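Putative sugar phosphate isomerase (Acidithiobacillus ferrooxidans, PDB 3L2H) is a cupin-family protein that probably binds a metal ion and is thought to act as a sugar phosphate isomerase, though its substrate is not established. Local coordinates at residues L124-V129 and Y139-E144. Residues are numbered along the deposited sequence; the frame is centred on the assembly and turned at random.
Sequences LDQDVV and YRNNGE
Leu124 offers its carbonyl O to the guanidinium of Arg140, just before strand 126-131 pairs with 136-141 as an antiparallel beta hairpin of this cupin protein. NH1 and NH2 both grip that one oxygen, which lies in the guanidinium plane; NH1 to Leu124 O measures 2.9 Å. The Arg140 chain leaves with CG anti to the backbone N (chi1 -173°) and bends at chi3 (48°), bringing the guanidinium to the loop at Leu124. Glu68 forms a salt bridge with NH2. With an alanine in place of Arg140, Leu124 O would probably lose both donors and Glu68 this charged mate. Asp125 O accepts from Asn142 N at 2.7 Å, within the type I' turn 141-144. A water joins Asp125 OD2 to Asn142 ND2, which also bonds Tyr67 of the second subunit. Gln126 NE2 reaches Asn141 OD1 at 2.8 Å, coming from above the carbonyl plane. Asp127 and Arg140 exchange two backbone bonds. Asp127 OD2 is hydrogen-bonded to His65 ND1, and a water links it to Arg140 NH2. Val128 lies alongside Tyr139, whose ring stacks on Tyr139 of the second subunit; Val128 CG2 is 4.0 Å from Tyr139 CD1.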
loop_
_atom_site.group_PDB
_atom_site.type_symbol
_atom_site.label_atom_id
_atom_site.label_comp_id
_atom_site.label_asym_id
_atom_site.label_seq_id
_atom_site.Cartn_x
_atom_site.Cartn_y
_atom_site.Cartn_z
ATOM N N LEU B 124 -4.021 -9.793 -0.733
ATOM C CA LEU B 124 -3.028 -8.861 -0.202
ATOM C C LEU B 124 -1.754 -9.608 0.140
ATOM O O LEU B 124 -1.786 -10.785 0.461
ATOM C CB LEU B 124 -3.529 -8.189 1.063
ATOM C CG LEU B 124 -4.776 -7.368 0.908
ATOM C CD1 LEU B 124 -5.268 -6.863 2.317
ATOM C CD2 LEU B 124 -4.531 -6.196 -0.121
ATOM N N ASP B 125 -0.643 -8.907 0.038
ATOM C CA ASP B 125 0.651 -9.468 0.377
ATOM C C ASP B 125 0.786 -9.836 1.865
ATOM O O ASP B 125 1.550 -10.743 2.179
ATOM C CB ASP B 125 1.755 -8.485 0.033
ATOM C CG ASP B 125 2.056 -8.429 -1.462
ATOM O OD1 ASP B 125 1.640 -9.306 -2.224
ATOM O OD2 ASP B 125 2.786 -7.518 -1.848
ATOM N N GLN B 126 0.087 -9.132 2.740
ATOM C CA GLN B 126 0.065 -9.428 4.170
ATOM C C GLN B 126 -1.367 -9.607 4.711
ATOM O O GLN B 126 -2.260 -8.792 4.455
ATOM C CB GLN B 126 0.738 -8.323 4.984
ATOM C CG GLN B 126 2.259 -8.126 4.717
ATOM C CD GLN B 126 2.878 -7.024 5.623
ATOM O OE1 GLN B 126 2.914 -5.880 5.201
ATOM N NE2 GLN B 126 3.303 -7.373 6.901
ATOM N N ASP B 127 -1.538 -10.611 5.556
ATOM C CA ASP B 127 -2.819 -10.822 6.232
ATOM C C ASP B 127 -2.544 -11.619 7.489
ATOM O O ASP B 127 -1.454 -12.185 7.684
ATOM C CB ASP B 127 -3.788 -11.556 5.290
ATOM C CG ASP B 127 -5.263 -11.506 5.728
ATOM O OD1 ASP B 127 -5.654 -10.678 6.583
ATOM O OD2 ASP B 127 -6.017 -12.342 5.158
ATOM N N VAL B 128 -3.534 -11.648 8.353
ATOM C CA VAL B 128 -3.518 -12.437 9.556
ATOM C C VAL B 128 -4.872 -13.128 9.551
ATOM O O VAL B 128 -5.900 -12.481 9.297
ATOM C CB VAL B 128 -3.325 -11.600 10.813
ATOM C CG1 VAL B 128 -3.349 -12.528 12.063
ATOM C CG2 VAL B 128 -2.025 -10.768 10.738
ATOM N N VAL B 129 -4.882 -14.433 9.757
ATOM C CA VAL B 129 -6.128 -15.165 9.749
ATOM C C VAL B 129 -6.224 -16.006 10.991
ATOM O O VAL B 129 -5.287 -16.752 11.301
ATOM C CB VAL B 129 -6.256 -16.068 8.528
ATOM C CG1 VAL B 129 -7.664 -16.777 8.540
ATOM C CG2 VAL B 129 -5.993 -15.283 7.232
ATOM N N TYR B 139 -0.061 -15.928 10.304
ATOM C CA TYR B 139 0.466 -14.664 9.885
ATOM C C TYR B 139 1.034 -14.948 8.507
ATOM O O TYR B 139 1.890 -15.832 8.378
ATOM C CB TYR B 139 1.584 -14.213 10.796
ATOM C CG TYR B 139 1.237 -14.039 12.247
ATOM C CD1 TYR B 139 0.759 -12.833 12.734
ATOM C CD2 TYR B 139 1.427 -15.082 13.142
ATOM C CE1 TYR B 139 0.456 -12.700 14.122
ATOM C CE2 TYR B 139 1.112 -14.973 14.461
ATOM C CZ TYR B 139 0.658 -13.748 14.958
ATOM O OH TYR B 139 0.404 -13.675 16.294
ATOM N N ARG B 140 0.509 -14.273 7.476
ATOM C CA ARG B 140 1.002 -14.474 6.129
ATOM C C ARG B 140 1.620 -13.166 5.656
ATOM O O ARG B 140 0.968 -12.147 5.621
ATOM C CB ARG B 140 -0.107 -14.928 5.186
ATOM C CG ARG B 140 0.452 -15.290 3.818
ATOM C CD ARG B 140 -0.638 -15.781 2.835
ATOM N NE ARG B 140 -1.810 -14.944 2.775
ATOM C CZ ARG B 140 -1.852 -13.778 2.150
ATOM N NH1 ARG B 140 -0.763 -13.290 1.583
ATOM N NH2 ARG B 140 -2.959 -13.050 2.177
ATOM N N ASN B 141 2.880 -13.248 5.297
ATOM C CA ASN B 141 3.721 -12.089 4.998
ATOM C C ASN B 141 4.534 -12.345 3.757
ATOM O O ASN B 141 5.623 -12.887 3.815
ATOM C CB ASN B 141 4.601 -11.776 6.233
ATOM C CG ASN B 141 3.761 -11.193 7.389
ATOM O OD1 ASN B 141 3.069 -10.165 7.191
ATOM N ND2 ASN B 141 3.776 -11.829 8.546
ATOM N N ASN B 142 3.997 -11.888 2.623
ATOM C CA ASN B 142 4.642 -12.137 1.336
ATOM C C ASN B 142 5.245 -13.527 1.179
ATOM O O ASN B 142 6.460 -13.668 0.980
ATOM C CB ASN B 142 5.799 -11.169 1.147
ATOM C CG ASN B 142 5.329 -9.793 0.775
ATOM O OD1 ASN B 142 5.334 -9.458 -0.421
ATOM N ND2 ASN B 142 4.879 -9.021 1.734
ATOM N N GLY B 143 4.516 -14.597 1.292
ATOM C CA GLY B 143 5.336 -15.826 1.034
ATOM C C GLY B 143 5.963 -16.492 2.256
ATOM O O GLY B 143 6.375 -17.644 2.158
ATOM N N GLU B 144 6.059 -15.772 3.373
ATOM C CA GLU B 144 6.391 -16.360 4.643
ATOM C C GLU B 144 5.054 -16.679 5.322
ATOM O O GLU B 144 4.301 -15.758 5.644
ATOM C CB GLU B 144 7.222 -15.407 5.501
ATOM C CG GLU B 144 8.622 -15.161 4.959
ATOM C CD GLU B 144 9.375 -16.463 4.811
ATOM O OE1 GLU B 144 9.496 -17.196 5.819
ATOM O OE2 GLU B 144 9.808 -16.760 3.680
HETATM O O HOH W 1 4.218 -6.361 0.820
HETATM O O HOH W 2 0.549 -10.215 8.202
HETATM O O HOH W 3 -5.317 -14.223 3.454
#